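Local coordinates for glucose-inhibited division protein A-related protein, probable oxidoreductase (Thermus thermophilus, PDB 2CUL) that binds flavin-adenine dinucleotide in a Rossmann-type fold and is probably an oxidoreductase related to the glucose-inhibited division protein A family, at residues 20-25 and 222-227; 184-189 and 194-199; 48-53 and 58-63. All coordinates share one frame; numbering follows the deposited sequence.

Interaction 1 (20-25 and 222-227); sequences FWLAQK and RLAEHL
Leu22 and Trp21 pack on Ala224 and Leu227 in a small, apolar and largely buried helix-helix contact. It lies between the C-terminal end of helix 13-24 and the later part of helix 213-230. The two segments run roughly the same way, with axes 8.8 Å apart and a signed crossing angle of -37°. The small side chain of Ala224 probably helps the helices approach. Its methyl group points at the other helix, and its CB sits 3.6 Å from CB of Trp21. The indole itself leads off from this point, so Trp21 touches Ala224 with its first carbon and not with its ring. Lys221 makes a cation-pi contact with that ring. Helix 13-24 follows strand 6-9 and the probable GxGxxG turn, as expected of the first helix of a Rossmann-type dinucleotide fold. The contact thus joins this helix to the last helix of the chain, about 13 Å from the bound FAD at the Trp21 side chain. Leu22 carries the larger share. Its CG stands anti to the carbonyl carbon (chi1 -74°), which brings the branched end over Ala224. CG lies 4.0 Å from CB of Ala224, and CD2 lies 3.6 Å from the backbone O of Ala224. The same CD2 reaches CB of Leu227 at 4.2 Å. The CD1 methyls of Leu22 and Leu227 also meet at 4.2 Å. Beyond them Leu22 touches Leu228, and Leu227 rests on Lys116 of strand 116-119.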
loop_
_atom_site.group_PDB
_atom_site.type_symbol
_atom_site.label_atom_id
_atom_site.label_comp_id
_atom_site.label_asym_id
_atom_site.label_seq_id
_atom_site.Cartn_x
_atom_site.Cartn_y
_atom_site.Cartn_z
ATOM N N PHE A 20 -1.231 2.600 -10.923
ATOM C CA PHE A 20 -1.157 3.585 -11.992
ATOM C C PHE A 20 -0.441 3.079 -13.240
ATOM O O PHE A 20 -0.995 3.127 -14.336
ATOM C CB PHE A 20 -0.461 4.853 -11.491
ATOM C CG PHE A 20 -0.298 5.910 -12.546
ATOM C CD1 PHE A 20 -1.368 6.717 -12.912
ATOM C CD2 PHE A 20 0.923 6.081 -13.191
ATOM C CE1 PHE A 20 -1.226 7.683 -13.909
ATOM C CE2 PHE A 20 1.077 7.041 -14.190
ATOM C CZ PHE A 20 -0.002 7.844 -14.549
ATOM N N TRP A 21 0.789 2.596 -13.079
ATOM C CA TRP A 21 1.549 2.113 -14.223
ATOM C C TRP A 21 0.997 0.833 -14.833
ATOM O O TRP A 21 1.085 0.635 -16.044
ATOM C CB TRP A 21 3.021 1.929 -13.847
ATOM C CG TRP A 21 3.690 3.232 -13.557
ATOM C CD1 TRP A 21 3.877 3.802 -12.329
ATOM C CD2 TRP A 21 4.188 4.171 -14.517
ATOM N NE1 TRP A 21 4.458 5.039 -12.466
ATOM C CE2 TRP A 21 4.660 5.291 -13.799
ATOM C CE3 TRP A 21 4.279 4.177 -15.915
ATOM C CZ2 TRP A 21 5.216 6.409 -14.432
ATOM C CZ3 TRP A 21 4.833 5.292 -16.547
ATOM C CH2 TRP A 21 5.294 6.391 -15.803
ATOM N N LEU A 22 0.426 -0.035 -14.006
ATOM C CA LEU A 22 -0.145 -1.268 -14.527
ATOM C C LEU A 22 -1.343 -0.914 -15.395
ATOM O O LEU A 22 -1.502 -1.438 -16.498
ATOM C CB LEU A 22 -0.593 -2.189 -13.388
ATOM C CG LEU A 22 0.518 -2.897 -12.607
ATOM C CD1 LEU A 22 -0.088 -3.668 -11.445
ATOM C CD2 LEU A 22 1.281 -3.840 -13.537
ATOM N N ALA A 23 -2.177 -0.007 -14.894
ATOM C CA ALA A 23 -3.372 0.409 -15.618
ATOM C C ALA A 23 -3.031 1.103 -16.934
ATOM O O ALA A 23 -3.755 0.959 -17.922
ATOM C CB ALA A 23 -4.216 1.320 -14.739
ATOM N N GLN A 24 -1.932 1.853 -16.946
ATOM C CA GLN A 24 -1.497 2.550 -18.152
ATOM C C GLN A 24 -1.228 1.539 -19.259
ATOM O O GLN A 24 -1.364 1.851 -20.445
ATOM C CB GLN A 24 -0.219 3.351 -17.879
ATOM C CG GLN A 24 -0.396 4.534 -16.947
ATOM C CD GLN A 24 -1.288 5.607 -17.533
ATOM O OE1 GLN A 24 -1.004 6.153 -18.598
ATOM N NE2 GLN A 24 -2.374 5.918 -16.837
ATOM N N LYS A 25 -0.851 0.325 -18.863
ATOM C CA LYS A 25 -0.549 -0.746 -19.807
ATOM C C LYS A 25 -1.716 -1.698 -20.059
ATOM O O LYS A 25 -1.552 -2.738 -20.700
ATOM C CB LYS A 25 0.670 -1.539 -19.326
ATOM C CG LYS A 25 1.967 -0.741 -19.351
ATOM C CD LYS A 25 2.350 -0.359 -20.775
ATOM C CE LYS A 25 3.597 0.513 -20.810
ATOM N NZ LYS A 25 3.383 1.833 -20.149
ATOM N N ARG A 222 8.599 0.244 -10.126
ATOM C CA ARG A 222 9.504 -0.882 -10.350
ATOM C C ARG A 222 8.735 -2.197 -10.266
ATOM O O ARG A 222 8.982 -3.126 -11.037
ATOM C CB ARG A 222 10.637 -0.866 -9.318
ATOM C CG ARG A 222 11.762 -1.862 -9.595
ATOM C CD ARG A 222 12.983 -1.578 -8.722
ATOM N NE ARG A 222 12.800 -1.940 -7.316
ATOM C CZ ARG A 222 12.876 -3.180 -6.837
ATOM N NH1 ARG A 222 13.132 -4.200 -7.649
ATOM N NH2 ARG A 222 12.714 -3.399 -5.539
ATOM N N LEU A 223 7.809 -2.278 -9.319
ATOM C CA LEU A 223 7.000 -3.480 -9.173
ATOM C C LEU A 223 6.110 -3.631 -10.399
ATOM O O LEU A 223 5.970 -4.724 -10.943
ATOM C CB LEU A 223 6.134 -3.405 -7.910
ATOM C CG LEU A 223 4.998 -4.432 -7.815
ATOM C CD1 LEU A 223 5.558 -5.851 -7.878
ATOM C CD2 LEU A 223 4.225 -4.212 -6.520
ATOM N N ALA A 224 5.504 -2.528 -10.830
ATOM C CA ALA A 224 4.629 -2.565 -12.000
ATOM C C ALA A 224 5.397 -3.077 -13.214
ATOM O O ALA A 224 4.900 -3.915 -13.968
ATOM C CB ALA A 224 4.061 -1.174 -12.278
ATOM N N GLU A 225 6.615 -2.576 -13.400
ATOM C CA GLU A 225 7.433 -3.002 -14.528
ATOM C C GLU A 225 7.768 -4.485 -14.437
ATOM O O GLU A 225 7.803 -5.180 -15.450
ATOM C CB GLU A 225 8.713 -2.173 -14.597
ATOM C CG GLU A 225 8.451 -0.683 -14.786
ATOM C CD GLU A 225 9.724 0.142 -14.814
ATOM O OE1 GLU A 225 10.585 -0.064 -13.934
ATOM O OE2 GLU A 225 9.856 1.004 -15.706
ATOM N N HIS A 226 8.014 -4.975 -13.225
ATOM C CA HIS A 226 8.324 -6.387 -13.048
ATOM C C HIS A 226 7.113 -7.254 -13.383
ATOM O O HIS A 226 7.227 -8.245 -14.109
ATOM C CB HIS A 226 8.763 -6.676 -11.610
ATOM C CG HIS A 226 8.862 -8.139 -11.302
ATOM N ND1 HIS A 226 9.807 -8.958 -11.880
ATOM C CD2 HIS A 226 8.100 -8.938 -10.519
ATOM C CE1 HIS A 226 9.622 -10.199 -11.469
ATOM N NE2 HIS A 226 8.592 -10.216 -10.643
ATOM N N LEU A 227 5.952 -6.881 -12.853
ATOM C CA LEU A 227 4.728 -7.635 -13.093
ATOM C C LEU A 227 4.340 -7.640 -14.566
ATOM O O LEU A 227 3.814 -8.633 -15.073
ATOM C CB LEU A 227 3.582 -7.064 -12.254
ATOM C CG LEU A 227 3.736 -7.229 -10.738
ATOM C CD1 LEU A 227 2.602 -6.522 -10.012
ATOM C CD2 LEU A 227 3.751 -8.714 -10.394
#

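Interaction 2 (184-189 and 194-199); sequences HPEEWE and RLKRLE
Arg194 starts the second arm of a short, weakly bonded beta hairpin and meets Glu189 and Trp188 of the first. Its backbone O accepts from Glu189 N at 2.9 Å, in the carbonyl plane. The same oxygen takes a CA-H...O contact from Trp188. The Arg194 side chain bends back to its own segment, where NH1 and NH2 both grip the backbone O of Leu198. Leu195 pairs with Trp188 as an antiparallel non-hydrogen-bonded pair. Its CD2 lies 4.0 Å from CD1 of the indole, which it meets obliquely. Lys196 gives a weak backbone bond to Glu187 O. Its ammonium NZ forms a salt bridge with Glu186 OE2 at 3.2 Å. Arg197 then meets Glu187 side-on. NE donates to OE1 at 3.0 Å and NH2 to OE2 at 2.8 Å, both on the syn side of the carboxylate. The two planes are nevertheless turned 54° apart. Glu187 can face Arg197 because its chain folds at chi2 (-84°). Its OE2 also accepts from Arg159 N. Water 1 joins Glu187 O and OE1 to Arg197 N, and water 2 links OE1 to Lys196 NZ. With alanine in place of Glu187, the Arg197 guanidinium would probably lose its carboxylate mate and the Arg159 amide this acceptor. Arg197 also makes a cation-pi contact with Phe158. Leu195 packs on Leu201 and Ala203 of strand 201-203, the outermost strand of the mixed sheet at this end. Trp188 NE1 bonds to Ala203 O, and its ring touches Glu219 of helix 213-230.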
loop_
_atom_site.group_PDB
_atom_site.type_symbol
_atom_site.label_atom_id
_atom_site.label_comp_id
_atom_site.label_asym_id
_atom_site.label_seq_id
_atom_site.Cartn_x
_atom_site.Cartn_y
_atom_site.Cartn_z
ATOM N N HIS A 184 10.184 -8.745 7.652
ATOM C CA HIS A 184 11.617 -8.937 7.833
ATOM C C HIS A 184 12.233 -9.053 6.436
ATOM O O HIS A 184 11.651 -9.668 5.539
ATOM C CB HIS A 184 11.859 -10.215 8.639
ATOM C CG HIS A 184 13.289 -10.422 9.031
ATOM N ND1 HIS A 184 14.263 -10.794 8.131
ATOM C CD2 HIS A 184 13.909 -10.295 10.227
ATOM C CE1 HIS A 184 15.424 -10.887 8.756
ATOM N NE2 HIS A 184 15.237 -10.588 10.029
ATOM N N PRO A 185 13.417 -8.460 6.228
ATOM C CA PRO A 185 14.069 -8.524 4.917
ATOM C C PRO A 185 14.196 -9.915 4.293
ATOM O O PRO A 185 14.111 -10.058 3.073
ATOM C CB PRO A 185 15.427 -7.882 5.183
ATOM C CG PRO A 185 15.091 -6.846 6.204
ATOM C CD PRO A 185 14.182 -7.605 7.152
ATOM N N GLU A 186 14.405 -10.937 5.118
ATOM C CA GLU A 186 14.554 -12.301 4.611
ATOM C C GLU A 186 13.280 -12.837 3.961
ATOM O O GLU A 186 13.330 -13.793 3.194
ATOM C CB GLU A 186 14.997 -13.236 5.744
ATOM C CG GLU A 186 15.086 -14.719 5.381
ATOM C CD GLU A 186 16.000 -15.001 4.199
ATOM O OE1 GLU A 186 17.104 -14.421 4.138
ATOM O OE2 GLU A 186 15.617 -15.819 3.336
ATOM N N GLU A 187 12.144 -12.217 4.263
ATOM C CA GLU A 187 10.868 -12.646 3.694
ATOM C C GLU A 187 10.684 -12.127 2.277
ATOM O O GLU A 187 9.930 -12.691 1.488
ATOM C CB GLU A 187 9.702 -12.095 4.522
ATOM C CG GLU A 187 9.682 -12.500 5.976
ATOM C CD GLU A 187 9.049 -13.851 6.190
ATOM O OE1 GLU A 187 8.752 -14.549 5.193
ATOM O OE2 GLU A 187 8.855 -14.219 7.362
ATOM N N TRP A 188 11.392 -11.053 1.961
ATOM C CA TRP A 188 11.234 -10.368 0.688
ATOM C C TRP A 188 12.374 -10.488 -0.322
ATOM O O TRP A 188 13.542 -10.367 0.031
ATOM C CB TRP A 188 10.980 -8.898 1.022
ATOM C CG TRP A 188 10.527 -8.021 -0.086
ATOM C CD1 TRP A 188 9.339 -8.080 -0.755
ATOM C CD2 TRP A 188 11.209 -6.864 -0.577
ATOM N NE1 TRP A 188 9.234 -7.023 -1.627
ATOM C CE2 TRP A 188 10.369 -6.261 -1.538
ATOM C CE3 TRP A 188 12.447 -6.274 -0.294
ATOM C CZ2 TRP A 188 10.728 -5.093 -2.220
ATOM C CZ3 TRP A 188 12.806 -5.109 -0.972
ATOM C CH2 TRP A 188 11.946 -4.534 -1.923
ATOM N N GLU A 189 12.017 -10.736 -1.581
ATOM C CA GLU A 189 12.992 -10.824 -2.665
ATOM C C GLU A 189 12.939 -9.478 -3.390
ATOM O O GLU A 189 12.028 -9.220 -4.175
ATOM C CB GLU A 189 12.626 -11.967 -3.616
ATOM C CG GLU A 189 13.588 -12.158 -4.780
ATOM C CD GLU A 189 13.375 -13.479 -5.505
ATOM O OE1 GLU A 189 12.230 -13.762 -5.926
ATOM O OE2 GLU A 189 14.358 -14.236 -5.658
ATOM N N ARG A 194 8.692 -10.443 -4.365
ATOM C CA ARG A 194 8.033 -11.619 -3.818
ATOM C C ARG A 194 8.232 -11.845 -2.323
ATOM O O ARG A 194 9.325 -11.651 -1.789
ATOM C CB ARG A 194 8.516 -12.876 -4.552
ATOM C CG ARG A 194 8.006 -13.023 -5.975
ATOM C CD ARG A 194 6.676 -13.761 -6.010
ATOM N NE ARG A 194 6.828 -15.163 -5.624
ATOM C CZ ARG A 194 6.350 -15.699 -4.504
ATOM N NH1 ARG A 194 6.551 -16.986 -4.250
ATOM N NH2 ARG A 194 5.658 -14.962 -3.645
ATOM N N LEU A 195 7.149 -12.233 -1.657
ATOM C CA LEU A 195 7.199 -12.611 -0.251
ATOM C C LEU A 195 7.221 -14.125 -0.459
ATOM O O LEU A 195 6.180 -14.785 -0.528
ATOM C CB LEU A 195 5.941 -12.158 0.498
ATOM C CG LEU A 195 5.904 -10.670 0.869
ATOM C CD1 LEU A 195 4.597 -10.364 1.596
ATOM C CD2 LEU A 195 7.094 -10.319 1.761
ATOM N N LYS A 196 8.437 -14.647 -0.610
ATOM C CA LYS A 196 8.690 -16.055 -0.904
ATOM C C LYS A 196 8.098 -17.138 -0.017
ATOM O O LYS A 196 8.082 -18.308 -0.412
ATOM C CB LYS A 196 10.200 -16.287 -1.012
ATOM C CG LYS A 196 10.959 -16.033 0.276
ATOM C CD LYS A 196 12.431 -16.379 0.120
ATOM C CE LYS A 196 13.212 -16.041 1.376
ATOM N NZ LYS A 196 12.684 -16.748 2.577
ATOM N N ARG A 197 7.626 -16.773 1.169
ATOM C CA ARG A 197 7.043 -17.755 2.077
ATOM C C ARG A 197 5.857 -18.474 1.432
ATOM O O ARG A 197 5.622 -19.657 1.687
ATOM C CB ARG A 197 6.605 -17.074 3.379
ATOM C CG ARG A 197 6.089 -18.032 4.446
ATOM C CD ARG A 197 5.854 -17.303 5.765
ATOM N NE ARG A 197 7.101 -16.816 6.356
ATOM C CZ ARG A 197 7.874 -17.525 7.175
ATOM N NH1 ARG A 197 7.534 -18.763 7.515
ATOM N NH2 ARG A 197 8.989 -16.993 7.660
ATOM N N LEU A 198 5.116 -17.760 0.590
ATOM C CA LEU A 198 3.966 -18.333 -0.101
ATOM C C LEU A 198 4.062 -17.995 -1.586
ATOM O O LEU A 198 4.939 -17.237 -1.995
ATOM C CB LEU A 198 2.668 -17.773 0.483
ATOM C CG LEU A 198 2.430 -18.079 1.967
ATOM C CD1 LEU A 198 1.254 -17.274 2.493
ATOM C CD2 LEU A 198 2.179 -19.568 2.140
ATOM N N GLU A 199 3.168 -18.564 -2.389
ATOM C CA GLU A 199 3.166 -18.311 -3.827
ATOM C C GLU A 199 2.183 -17.210 -4.214
ATOM O O GLU A 199 1.182 -16.998 -3.530
ATOM C CB GLU A 199 2.809 -19.592 -4.586
ATOM C CG GLU A 199 3.810 -20.720 -4.408
ATOM C CD GLU A 199 5.180 -20.373 -4.960
ATOM O OE1 GLU A 199 5.267 -19.991 -6.145
ATOM O OE2 GLU A 199 6.172 -20.486 -4.211
HETATM O O HOH W 1 7.887 -14.263 2.550
HETATM O O HOH W 2 10.314 -16.669 4.123
#

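Interaction 3 (48-53 and 58-63); sequences PPFPPG and RAYDPK
Phe50 and Tyr60 meet closely but form no regular stack. Their ring planes are 57° apart and their centroids 5.0 Å apart. Phe50 puts CE2 over one face of the Tyr60 ring, near its rim, 3.3 Å from CG. The neighbouring CZ of Phe50 lies 3.6 Å from Tyr60 CD1. Tyr60 turns its CG anti to the backbone N (chi1 176°), and this carries the ring out toward the proline-rich segment. Pro62 N lies over the opposite face of the ring. Pro48 meets the phenol end of Tyr60, with its CD 3.5 Å from OH and 3.6 Å from CZ. Pro48 CA also lies over one face of Phe50, so Phe50 touches both Pro48 and Tyr60. The peptide bond between Pro48 and Pro49 is cis. At the other end Arg58 holds the backbone of Gly53. NE reaches Gly53 O at 2.8 Å and NH2 reaches it at 3.1 Å, both from the same face of the carbonyl. The oxygen lies at the guanidinium edge, close to its plane, while NE stands well above the carbonyl plane. The Arg58 chain is extended from CG to NE, which carries the guanidinium to Gly53 O. Segment 48-53 leads into helix 55-59, and segment 58-63 starts on its last residues and runs on beyond it. Glu57 of that helix accepts from Gly53 N. Pro51 packs on helix 213-230, and the side chain of Phe50 is about 8 Å from the bound FAD. The contact therefore combines apolar ring packing with a charged donor whose two N-H groups fix a single carbonyl oxygen and probably polarise it.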
loop_
_atom_site.group_PDB
_atom_site.type_symbol
_atom_site.label_atom_id
_atom_site.label_comp_id
_atom_site.label_asym_id
_atom_site.label_seq_id
_atom_site.Cartn_x
_atom_site.Cartn_y
_atom_site.Cartn_z
ATOM N N PRO A 48 8.837 18.479 -4.509
ATOM C CA PRO A 48 9.714 17.992 -5.579
ATOM C C PRO A 48 11.171 17.854 -5.146
ATOM O O PRO A 48 11.590 18.434 -4.145
ATOM C CB PRO A 48 9.519 19.033 -6.681
ATOM C CG PRO A 48 9.267 20.284 -5.912
ATOM C CD PRO A 48 8.321 19.822 -4.823
ATOM N N PRO A 49 11.975 17.112 -5.924
ATOM C CA PRO A 49 11.622 16.412 -7.162
ATOM C C PRO A 49 10.887 15.083 -6.987
ATOM O O PRO A 49 11.048 14.393 -5.980
ATOM C CB PRO A 49 12.976 16.231 -7.835
ATOM C CG PRO A 49 13.859 15.945 -6.666
ATOM C CD PRO A 49 13.418 16.984 -5.648
ATOM N N PHE A 50 10.084 14.740 -7.990
ATOM C CA PHE A 50 9.314 13.503 -7.995
ATOM C C PHE A 50 9.746 12.647 -9.181
ATOM O O PHE A 50 10.386 13.136 -10.114
ATOM C CB PHE A 50 7.824 13.817 -8.131
ATOM C CG PHE A 50 7.307 14.774 -7.101
ATOM C CD1 PHE A 50 7.315 14.438 -5.753
ATOM C CD2 PHE A 50 6.801 16.015 -7.479
ATOM C CE1 PHE A 50 6.825 15.319 -4.795
ATOM C CE2 PHE A 50 6.309 16.903 -6.531
ATOM C CZ PHE A 50 6.318 16.556 -5.188
ATOM N N PRO A 51 9.412 11.348 -9.158
ATOM C CA PRO A 51 9.795 10.486 -10.280
ATOM C C PRO A 51 9.077 10.987 -11.532
ATOM O O PRO A 51 7.872 11.221 -11.506
ATOM C CB PRO A 51 9.296 9.113 -9.844
ATOM C CG PRO A 51 9.404 9.172 -8.344
ATOM C CD PRO A 51 8.856 10.553 -8.047
ATOM N N PRO A 52 9.807 11.166 -12.642
ATOM C CA PRO A 52 9.183 11.650 -13.878
ATOM C C PRO A 52 7.962 10.859 -14.353
ATOM O O PRO A 52 7.999 9.633 -14.451
ATOM C CB PRO A 52 10.333 11.597 -14.882
ATOM C CG PRO A 52 11.528 11.889 -14.024
ATOM C CD PRO A 52 11.264 11.024 -12.811
ATOM N N GLY A 53 6.878 11.581 -14.636
ATOM C CA GLY A 53 5.652 10.967 -15.123
ATOM C C GLY A 53 4.857 10.138 -14.131
ATOM O O GLY A 53 3.865 9.512 -14.501
ATOM N N ARG A 58 2.115 13.915 -10.945
ATOM C CA ARG A 58 0.863 14.424 -11.495
ATOM C C ARG A 58 -0.076 14.980 -10.428
ATOM O O ARG A 58 -0.809 15.936 -10.679
ATOM C CB ARG A 58 0.158 13.317 -12.283
ATOM C CG ARG A 58 0.985 12.784 -13.445
ATOM C CD ARG A 58 0.474 11.436 -13.934
ATOM N NE ARG A 58 1.403 10.816 -14.875
ATOM C CZ ARG A 58 1.359 10.967 -16.195
ATOM N NH1 ARG A 58 0.420 11.720 -16.753
ATOM N NH2 ARG A 58 2.262 10.364 -16.959
ATOM N N ALA A 59 -0.050 14.389 -9.237
ATOM C CA ALA A 59 -0.922 14.828 -8.148
ATOM C C ALA A 59 -0.465 16.114 -7.464
ATOM O O ALA A 59 -1.254 16.791 -6.812
ATOM C CB ALA A 59 -1.051 13.713 -7.110
ATOM N N TYR A 60 0.811 16.446 -7.616
ATOM C CA TYR A 60 1.378 17.641 -7.004
ATOM C C TYR A 60 0.854 18.949 -7.598
ATOM O O TYR A 60 0.622 19.047 -8.799
ATOM C CB TYR A 60 2.900 17.603 -7.151
ATOM C CG TYR A 60 3.619 18.832 -6.638
ATOM C CD1 TYR A 60 3.725 19.087 -5.274
ATOM C CD2 TYR A 60 4.227 19.723 -7.526
ATOM C CE1 TYR A 60 4.426 20.198 -4.802
ATOM C CE2 TYR A 60 4.925 20.833 -7.068
ATOM C CZ TYR A 60 5.022 21.063 -5.705
ATOM O OH TYR A 60 5.731 22.149 -5.246
ATOM N N ASP A 61 0.677 19.948 -6.735
ATOM C CA ASP A 61 0.228 21.278 -7.145
ATOM C C ASP A 61 1.135 22.253 -6.404
ATOM O O ASP A 61 1.047 22.393 -5.186
ATOM C CB ASP A 61 -1.229 21.523 -6.738
ATOM C CG ASP A 61 -1.752 22.868 -7.223
ATOM O OD1 ASP A 61 -0.929 23.758 -7.524
ATOM O OD2 ASP A 61 -2.985 23.041 -7.293
ATOM N N PRO A 62 2.030 22.940 -7.131
ATOM C CA PRO A 62 2.941 23.890 -6.489
ATOM C C PRO A 62 2.257 25.072 -5.806
ATOM O O PRO A 62 2.883 25.794 -5.030
ATOM C CB PRO A 62 3.846 24.322 -7.640
ATOM C CG PRO A 62 2.934 24.270 -8.808
ATOM C CD PRO A 62 2.187 22.967 -8.594
ATOM N N LYS A 63 0.971 25.262 -6.080
ATOM C CA LYS A 63 0.241 26.369 -5.475
ATOM C C LYS A 63 -0.749 25.932 -4.398
ATOM O O LYS A 63 -1.508 26.749 -3.879
ATOM C CB LYS A 63 -0.488 27.174 -6.556
ATOM C CG LYS A 63 0.444 27.949 -7.477
ATOM C CD LYS A 63 -0.337 28.803 -8.466
ATOM C CE LYS A 63 0.591 29.662 -9.316
ATOM N NZ LYS A 63 1.400 30.599 -8.487
#

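How the interactions relate
From the N terminus, helix 13-24 supplies the first half of interaction 1, whose partner comes only near the end of the chain. Interaction 1 therefore closes a loop of nearly the whole protein. Interactions 3 and 2 nest inside it, one after the other. Interaction 3 closes a short loop around the start of helix 55-59. Interaction 2 closes the hairpin of strands 188-189 and 194-195. Both touch interaction 1: Phe20 CZ lies 3.3 Å from Arg58 NE, and Arg222 NH2 lies 3.9 Å from Trp188 CH2. Interactions 2 and 3 do not touch, their nearest atoms being about 15 Å apart. Through these touches helix 13-24 meets the 48-63 region and helix 213-230 meets the 184-199 hairpin, with interaction 1 joining the two helices.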